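Local coordinates for protein acyl-CoA thioester hydrolase ybgC (Escherichia coli K-12, PDB 3GRH) that is a putative acyl-CoA thioesterase, an outer-membrane lipoprotein of the pectinesterase family that neither binds pectin nor has pectinesterase activity, at residues A[286-291]-A[319-324]; A[52-57]-A[267-272]. All coordinates share one frame; numbering follows the deposited sequence.

Both contacts reach the same parallel sheet of the beta-helix. Strand 267-271 lies beside strand 287-291, which in turn pairs with strand 321-324, so contact 2 docks segment 52-57 on the strand next to the pair of contact 1. The centres of the two contacts are about 7 Å apart. Val289 O and Val270 N, 2.8 Å apart, probably hydrogen-bond between the two. Segment 52-57 reaches across the sheet: Tyr53 packs on the strands of contact 1, while Phe54 and Arg267 make contact 2. In contact 1 the side chain of Phe321 lies about 9 Å from that of Asp280, the predicted nucleophile, and about 10 Å from that of Arg340, a substrate-binding residue by similarity. Contact 2 lies away from these sites.

Contact 1: residues A[286-291]-A[319-324]; sequences GAVVFD and YGFLAV
Phe321 and Val288 meet because Phe321 holds CG anti to its carbonyl carbon (chi1 -59°) and Val288 does the same with CG2, which brings Val288 CG2 within 3.9 Å of Phe321 CE1. The two side chains lie alongside each other on neighbouring parallel strands of the beta-helix characteristic of the pectinesterase family. Strands 287-291 and 321-324 run 9° apart. Four backbone hydrogen bonds run between them in turn: Val288 N to Gly320 O, Leu322 N to Val288 O, Phe290 N to Leu322 O, and Val324 N to Phe290 O. Phe290 and Ala323 share the face of Val288 and Phe321. One face of the Phe290 ring carries Val288 CG1, offset toward the rim, and its edge approaches Leu322 O, with Phe290 CD2 at 3.6 Å. Phe295 meets this ring edge-to-face. On the other side of the sheet, Val289 CG2 touches Leu322 CD2 at 4.1 Å, and Tyr53 of helix 50-53 packs on both. Asp291 crosses over Val324 at the end of the ladder. Replacing Asp291 by alanine removes the carboxylate and would probably open a gap beside the Val324 methyl it covers. In the deposited structure Asp291 CG lies 3.9 Å from Val324 CG1.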
ATOM      1  N   GLY A 286      -7.703  -4.353   2.402  1.00 12.72           N
ATOM      2  CA  GLY A 286      -7.888  -3.161   3.219  1.00 10.95           C
ATOM      3  C   GLY A 286      -8.424  -2.101   2.283  1.00  9.62           C
ATOM      4  O   GLY A 286      -8.317  -2.216   1.058  1.00 11.25           O
ATOM      5  N   ALA A 287      -9.009  -1.060   2.863  1.00  8.92           N
ATOM      6  CA  ALA A 287      -9.497   0.045   2.143  1.00  7.94           C
ATOM      7  C   ALA A 287      -8.402   1.112   2.161  1.00  8.77           C
ATOM      8  O   ALA A 287      -8.036   1.614   3.275  1.00 11.30           O
ATOM      9  CB  ALA A 287     -10.674   0.569   2.826  1.00  8.55           C
ATOM     10  N   VAL A 288      -7.871   1.449   1.004  1.00  7.25           N
ATOM     11  CA  VAL A 288      -6.735   2.384   0.933  1.00  6.85           C
ATOM     12  C   VAL A 288      -7.085   3.442  -0.060  1.00  6.99           C
ATOM     13  O   VAL A 288      -7.476   3.116  -1.181  1.00  8.10           O
ATOM     14  CB  VAL A 288      -5.421   1.725   0.496  1.00  8.30           C
ATOM     15  CG1 VAL A 288      -4.260   2.745   0.706  1.00  9.16           C
ATOM     16  CG2 VAL A 288      -5.210   0.431   1.302  1.00 11.01           C
ATOM     17  N   VAL A 289      -6.915   4.714   0.291  1.00  5.79           N
ATOM     18  CA  VAL A 289      -7.075   5.847  -0.600  1.00  5.24           C
ATOM     19  C   VAL A 289      -5.720   6.456  -0.855  1.00  6.23           C
ATOM     20  O   VAL A 289      -5.033   6.740   0.113  1.00  7.32           O
ATOM     21  CB  VAL A 289      -8.042   6.862  -0.037  1.00  4.97           C
ATOM     22  CG1 VAL A 289      -8.016   8.144  -0.908  1.00  8.26           C
ATOM     23  CG2 VAL A 289      -9.496   6.346   0.104  1.00  6.30           C
ATOM     24  N   PHE A 290      -5.335   6.592  -2.116  1.00  6.90           N
ATOM     25  CA  PHE A 290      -4.073   7.216  -2.544  1.00  7.39           C
ATOM     26  C   PHE A 290      -4.460   8.505  -3.176  1.00 10.50           C
ATOM     27  O   PHE A 290      -5.157   8.492  -4.174  1.00 12.21           O
ATOM     28  CB  PHE A 290      -3.410   6.343  -3.604  1.00  9.60           C
ATOM     29  CG  PHE A 290      -2.997   5.008  -3.117  1.00  8.67           C
ATOM     30  CD1 PHE A 290      -1.748   4.878  -2.533  1.00 10.73           C
ATOM     31  CD2 PHE A 290      -3.795   3.892  -3.270  1.00 10.05           C
ATOM     32  CE1 PHE A 290      -1.303   3.672  -2.091  1.00  9.11           C
ATOM     33  CE2 PHE A 290      -3.326   2.669  -2.796  1.00 10.52           C
ATOM     34  CZ  PHE A 290      -2.083   2.598  -2.178  1.00 10.83           C
ATOM     35  N   ASP A 291      -4.011   9.628  -2.646  1.00 10.18           N
ATOM     36  CA  ASP A 291      -4.313  10.954  -3.206  1.00 10.87           C
ATOM     37  C   ASP A 291      -2.986  11.643  -3.547  1.00  9.42           C
ATOM     38  O   ASP A 291      -2.052  11.663  -2.720  1.00  9.81           O
ATOM     39  CB  ASP A 291      -5.168  11.756  -2.286  1.00 12.72           C
ATOM     40  CG  ASP A 291      -5.792  13.003  -2.951  1.00 21.44           C
ATOM     41  OD1 ASP A 291      -6.586  13.678  -2.253  1.00 35.65           O
ATOM     42  OD2 ASP A 291      -5.536  13.331  -4.140  1.00 34.08           O
ATOM     43  N   TYR A 319     -15.164  -2.015  -0.985  1.00 11.36           N
ATOM     44  CA  TYR A 319     -14.124  -0.999  -1.120  1.00 11.97           C
ATOM     45  C   TYR A 319     -12.816  -1.582  -0.881  1.00 10.81           C
ATOM     46  O   TYR A 319     -12.558  -2.135   0.208  1.00 13.00           O
ATOM     47  CB  TYR A 319     -14.373   0.206  -0.182  1.00 12.50           C
ATOM     48  CG  TYR A 319     -15.638   0.879  -0.499  1.00 11.72           C
ATOM     49  CD1 TYR A 319     -15.718   1.613  -1.628  1.00 17.92           C
ATOM     50  CD2 TYR A 319     -16.805   0.677   0.199  1.00 15.85           C
ATOM     51  CE1 TYR A 319     -16.857   2.183  -2.029  1.00 17.15           C
ATOM     52  CE2 TYR A 319     -18.009   1.250  -0.255  1.00 14.31           C
ATOM     53  CZ  TYR A 319     -18.001   2.003  -1.381  1.00 16.90           C
ATOM     54  OH  TYR A 319     -19.127   2.640  -1.878  1.00 17.84           O
ATOM     55  N   GLY A 320     -11.961  -1.504  -1.946  1.00 11.61           N
ATOM     56  CA  GLY A 320     -10.592  -1.848  -1.932  1.00  8.40           C
ATOM     57  C   GLY A 320      -9.667  -0.649  -2.023  1.00  8.31           C
ATOM     58  O   GLY A 320      -9.579   0.084  -1.075  1.00  7.10           O
ATOM     59  N   PHE A 321      -9.144  -0.417  -3.208  1.00  7.01           N
ATOM     60  CA  PHE A 321      -8.198   0.657  -3.454  1.00  6.89           C
ATOM     61  C   PHE A 321      -8.776   1.786  -4.213  1.00  7.36           C
ATOM     62  O   PHE A 321      -9.494   1.532  -5.191  1.00  8.39           O
ATOM     63  CB  PHE A 321      -6.948   0.162  -4.167  1.00  8.94           C
ATOM     64  CG  PHE A 321      -6.163  -0.914  -3.464  1.00  8.19           C
ATOM     65  CD1 PHE A 321      -6.234  -1.150  -2.134  1.00 12.24           C
ATOM     66  CD2 PHE A 321      -5.247  -1.595  -4.173  1.00 10.94           C
ATOM     67  CE1 PHE A 321      -5.481  -2.201  -1.505  1.00 13.19           C
ATOM     68  CE2 PHE A 321      -4.531  -2.662  -3.579  1.00 11.58           C
ATOM     69  CZ  PHE A 321      -4.620  -2.935  -2.274  1.00  9.90           C
ATOM     70  N   LEU A 322      -8.465   3.049  -3.860  1.00  6.83           N
ATOM     71  CA  LEU A 322      -8.901   4.179  -4.676  1.00  6.09           C
ATOM     72  C   LEU A 322      -7.676   4.995  -4.947  1.00  6.41           C
ATOM     73  O   LEU A 322      -6.988   5.317  -3.990  1.00  7.70           O
ATOM     74  CB  LEU A 322      -9.857   5.092  -3.912  1.00  6.92           C
ATOM     75  CG  LEU A 322     -10.287   6.353  -4.573  1.00  6.21           C
ATOM     76  CD1 LEU A 322     -11.047   5.958  -5.864  1.00  7.71           C
ATOM     77  CD2 LEU A 322     -11.195   7.148  -3.586  1.00  7.08           C
ATOM     78  N   ALA A 323      -7.354   5.264  -6.216  1.00  5.76           N
ATOM     79  CA  ALA A 323      -6.268   6.189  -6.557  1.00  7.76           C
ATOM     80  C   ALA A 323      -6.951   7.381  -7.186  1.00  7.22           C
ATOM     81  O   ALA A 323      -7.685   7.231  -8.173  1.00  8.78           O
ATOM     82  CB  ALA A 323      -5.355   5.509  -7.540  1.00  9.29           C
ATOM     83  N   VAL A 324      -6.755   8.545  -6.591  1.00  8.27           N
ATOM     84  CA  VAL A 324      -7.388   9.822  -7.019  1.00  8.65           C
ATOM     85  C   VAL A 324      -6.349  10.869  -7.208  1.00  7.52           C
ATOM     86  O   VAL A 324      -5.427  10.996  -6.418  1.00  8.41           O
ATOM     87  CB  VAL A 324      -8.550  10.195  -6.027  1.00 10.28           C
ATOM     88  CG1 VAL A 324      -8.050  10.329  -4.650  1.00 15.91           C
ATOM     89  CG2 VAL A 324      -9.242  11.443  -6.476  1.00 11.93           C
TER
HETATM   90  O   HOH W   1     -10.880  -4.247   1.665  1.00 19.26           O

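Contact 2: residues A[52-57]-A[267-272]; sequences HYFASL and RTLVTN
Arg267 NH1 donates to Phe54 O at 3.0 Å, with an N-H...O angle of 150°. This bond fastens the N-terminal segment 52-57, which holds the end of helix 50-53 and the loop after it, to strand 267-271 of the parallel beta-helix. The donor sits above the carbonyl plane of Phe54 rather than on a lone pair, while the oxygen lies near the guanidinium plane. A bend at chi3 (-67°) brings NH1 to the Phe54 carbonyl, and Arg267 CD also comes 3.5 Å from Phe54 O. The Phe54 ring crosses the arginine obliquely, its plane 84° from that of the guanidinium. Phe54 CD1 touches Arg267 CB at 3.8 Å. Further along, Phe54 CZ packs against Leu269 CB at 3.9 Å.

The next shell fixes these groups. Arg267 NH2 forms a salt bridge with Asp233 OD2, which probably balances its charge. Trp64 touches the arginine, bonds to the backbone of Phe54 and meets its ring. Val289 also packs against this ring. Thr268 is tied by backbone bonds to Ala287 and Val289 of the next strand. They steady Thr268, whose O makes direct contact at the edge of the Phe54 ring, in its plane, with Thr268 O 3.4 Å from Phe54 CZ.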
ATOM      1  N   HIS A  52     -16.709   7.180   1.021  1.00 12.29           N
ATOM      2  CA  HIS A  52     -17.245   5.838   0.958  1.00 11.67           C
ATOM      3  C   HIS A  52     -16.252   4.805   1.292  1.00 10.68           C
ATOM      4  O   HIS A  52     -16.527   3.809   2.026  1.00 10.04           O
ATOM      5  CB  HIS A  52     -17.865   5.615  -0.465  1.00 12.37           C
ATOM      6  CG  HIS A  52     -19.196   6.268  -0.637  1.00 16.74           C
ATOM      7  ND1 HIS A  52     -19.319   7.593  -0.990  1.00 19.10           N
ATOM      8  CD2 HIS A  52     -20.457   5.783  -0.554  1.00 21.73           C
ATOM      9  CE1 HIS A  52     -20.596   7.915  -1.070  1.00 18.68           C
ATOM     10  NE2 HIS A  52     -21.314   6.836  -0.819  1.00 20.89           N
ATOM     11  N   TYR A  53     -15.019   5.018   0.849  1.00 10.13           N
ATOM     12  CA  TYR A  53     -13.941   4.042   1.214  1.00  8.72           C
ATOM     13  C   TYR A  53     -13.637   4.031   2.673  1.00  9.41           C
ATOM     14  O   TYR A  53     -13.215   3.020   3.228  1.00 11.14           O
ATOM     15  CB  TYR A  53     -12.626   4.274   0.418  1.00  8.05           C
ATOM     16  CG  TYR A  53     -12.600   3.731  -0.975  1.00  6.50           C
ATOM     17  CD1 TYR A  53     -13.316   4.325  -1.983  1.00  8.42           C
ATOM     18  CD2 TYR A  53     -11.861   2.617  -1.297  1.00  5.05           C
ATOM     19  CE1 TYR A  53     -13.379   3.810  -3.235  1.00  7.59           C
ATOM     20  CE2 TYR A  53     -11.883   2.130  -2.556  1.00  5.08           C
ATOM     21  CZ  TYR A  53     -12.655   2.715  -3.549  1.00  6.58           C
ATOM     22  OH  TYR A  53     -12.711   2.152  -4.822  1.00  6.03           O
ATOM     23  N   PHE A  54     -13.909   5.176   3.327  1.00  9.58           N
ATOM     24  CA  PHE A  54     -13.569   5.355   4.731  1.00 10.10           C
ATOM     25  C   PHE A  54     -14.770   5.255   5.656  1.00 11.18           C
ATOM     26  O   PHE A  54     -14.682   5.561   6.827  1.00  9.38           O
ATOM     27  CB  PHE A  54     -12.831   6.664   4.951  1.00 11.24           C
ATOM     28  CG  PHE A  54     -11.433   6.699   4.413  1.00 10.52           C
ATOM     29  CD1 PHE A  54     -10.732   5.573   4.139  1.00 10.53           C
ATOM     30  CD2 PHE A  54     -10.802   7.907   4.318  1.00 13.18           C
ATOM     31  CE1 PHE A  54      -9.385   5.646   3.674  1.00 11.49           C
ATOM     32  CE2 PHE A  54      -9.534   7.979   3.874  1.00 11.87           C
ATOM     33  CZ  PHE A  54      -8.839   6.813   3.569  1.00 11.60           C
ATOM     34  N   ALA A  55     -15.886   4.760   5.147  1.00 10.16           N
ATOM     35  CA  ALA A  55     -17.102   4.655   5.921  1.00 13.79           C
ATOM     36  C   ALA A  55     -16.918   3.825   7.170  1.00 17.34           C
ATOM     37  O   ALA A  55     -16.101   2.890   7.181  1.00 17.53           O
ATOM     38  CB  ALA A  55     -18.150   4.053   5.060  1.00 14.84           C
ATOM     39  N   SER A  56     -17.617   4.194   8.247  1.00 18.95           N
ATOM     40  CA  SER A  56     -17.596   3.372   9.500  1.00 22.67           C
ATOM     41  C   SER A  56     -18.451   2.108   9.344  1.00 24.81           C
ATOM     42  O   SER A  56     -19.170   1.956   8.352  1.00 23.33           O
ATOM     43  CB  SER A  56     -18.109   4.178  10.691  1.00 24.26           C
ATOM     44  OG  SER A  56     -19.480   4.421  10.572  1.00 29.88           O
ATOM     45  N   LEU A  57     -18.407   1.179  10.298  1.00 28.33           N
ATOM     46  CA  LEU A  57     -19.421   0.079  10.219  1.00 29.75           C
ATOM     47  C   LEU A  57     -20.570   0.207  11.202  1.00 31.50           C
ATOM     48  O   LEU A  57     -21.684  -0.219  10.898  1.00 32.85           O
ATOM     49  CB  LEU A  57     -18.829  -1.338  10.259  1.00 30.88           C
ATOM     50  CG  LEU A  57     -19.796  -2.458   9.802  1.00 30.08           C
ATOM     51  CD1 LEU A  57     -20.923  -1.977   8.878  1.00 31.50           C
ATOM     52  CD2 LEU A  57     -19.022  -3.600   9.099  1.00 30.99           C
ATOM     53  N   ARG A 267      -8.609   0.995   7.344  1.00  6.65           N
ATOM     54  CA  ARG A 267      -8.580   2.113   6.425  1.00  6.14           C
ATOM     55  C   ARG A 267      -7.233   2.866   6.509  1.00  7.04           C
ATOM     56  O   ARG A 267      -6.753   3.175   7.595  1.00  5.89           O
ATOM     57  CB  ARG A 267      -9.651   3.103   6.834  1.00  6.25           C
ATOM     58  CG  ARG A 267     -11.018   2.507   6.723  1.00  6.50           C
ATOM     59  CD  ARG A 267     -12.078   3.247   7.478  1.00  7.21           C
ATOM     60  NE  ARG A 267     -11.913   3.182   8.914  1.00  9.19           N
ATOM     61  CZ  ARG A 267     -12.747   3.718   9.797  1.00 10.13           C
ATOM     62  NH1 ARG A 267     -13.808   4.363   9.394  1.00  9.57           N
ATOM     63  NH2 ARG A 267     -12.499   3.586  11.100  1.00 11.04           N
ATOM     64  N   THR A 268      -6.691   3.123   5.336  1.00  5.54           N
ATOM     65  CA  THR A 268      -5.397   3.820   5.185  1.00  5.71           C
ATOM     66  C   THR A 268      -5.525   4.954   4.202  1.00  6.49           C
ATOM     67  O   THR A 268      -6.099   4.775   3.130  1.00  6.27           O
ATOM     68  CB  THR A 268      -4.326   2.775   4.694  1.00  9.12           C
ATOM     69  OG1 THR A 268      -4.323   1.646   5.603  1.00 11.84           O
ATOM     70  CG2 THR A 268      -2.953   3.341   4.625  1.00  8.89           C
ATOM     71  N   LEU A 269      -4.891   6.084   4.499  1.00  6.11           N
ATOM     72  CA  LEU A 269      -4.817   7.220   3.578  1.00  5.54           C
ATOM     73  C   LEU A 269      -3.360   7.462   3.241  1.00  6.46           C
ATOM     74  O   LEU A 269      -2.566   7.726   4.166  1.00  7.06           O
ATOM     75  CB  LEU A 269      -5.394   8.496   4.229  1.00  6.56           C
ATOM     76  CG  LEU A 269      -5.289   9.745   3.368  1.00  6.51           C
ATOM     77  CD1 LEU A 269      -6.089   9.544   2.116  1.00  8.33           C
ATOM     78  CD2 LEU A 269      -5.732  10.889   4.189  1.00  9.86           C
ATOM     79  N   VAL A 270      -3.012   7.421   1.967  1.00  5.47           N
ATOM     80  CA  VAL A 270      -1.622   7.690   1.506  1.00  6.00           C
ATOM     81  C   VAL A 270      -1.703   8.944   0.634  1.00  7.91           C
ATOM     82  O   VAL A 270      -2.472   8.984  -0.341  1.00  9.23           O
ATOM     83  CB  VAL A 270      -1.100   6.528   0.651  1.00  8.15           C
ATOM     84  CG1 VAL A 270       0.357   6.819   0.096  1.00  9.44           C
ATOM     85  CG2 VAL A 270      -1.148   5.215   1.413  1.00  7.82           C
ATOM     86  N   THR A 271      -1.029  10.010   1.039  1.00  6.54           N
ATOM     87  CA  THR A 271      -1.044  11.255   0.332  1.00  6.77           C
ATOM     88  C   THR A 271       0.358  11.748  -0.038  1.00  6.16           C
ATOM     89  O   THR A 271       1.333  11.541   0.741  1.00  6.31           O
ATOM     90  CB  THR A 271      -1.707  12.358   1.173  1.00 10.92           C
ATOM     91  OG1 THR A 271      -1.094  12.468   2.482  1.00 14.90           O
ATOM     92  CG2 THR A 271      -3.223  12.035   1.374  1.00 14.38           C
ATOM     93  N   ASN A 272       0.477  12.388  -1.211  1.00  6.09           N
ATOM     94  CA  ASN A 272       1.673  13.142  -1.502  1.00  6.18           C
ATOM     95  C   ASN A 272       2.923  12.266  -1.495  1.00  6.83           C
ATOM     96  O   ASN A 272       3.963  12.739  -1.128  1.00  9.93           O
ATOM     97  CB  ASN A 272       1.848  14.307  -0.556  1.00  9.58           C
ATOM     98  CG  ASN A 272       0.681  15.179  -0.516  1.00 13.60           C
ATOM     99  OD1 ASN A 272       0.154  15.608   0.575  1.00 18.48           O
ATOM    100  ND2 ASN A 272       0.239  15.482  -1.673  1.00 12.73           N
TER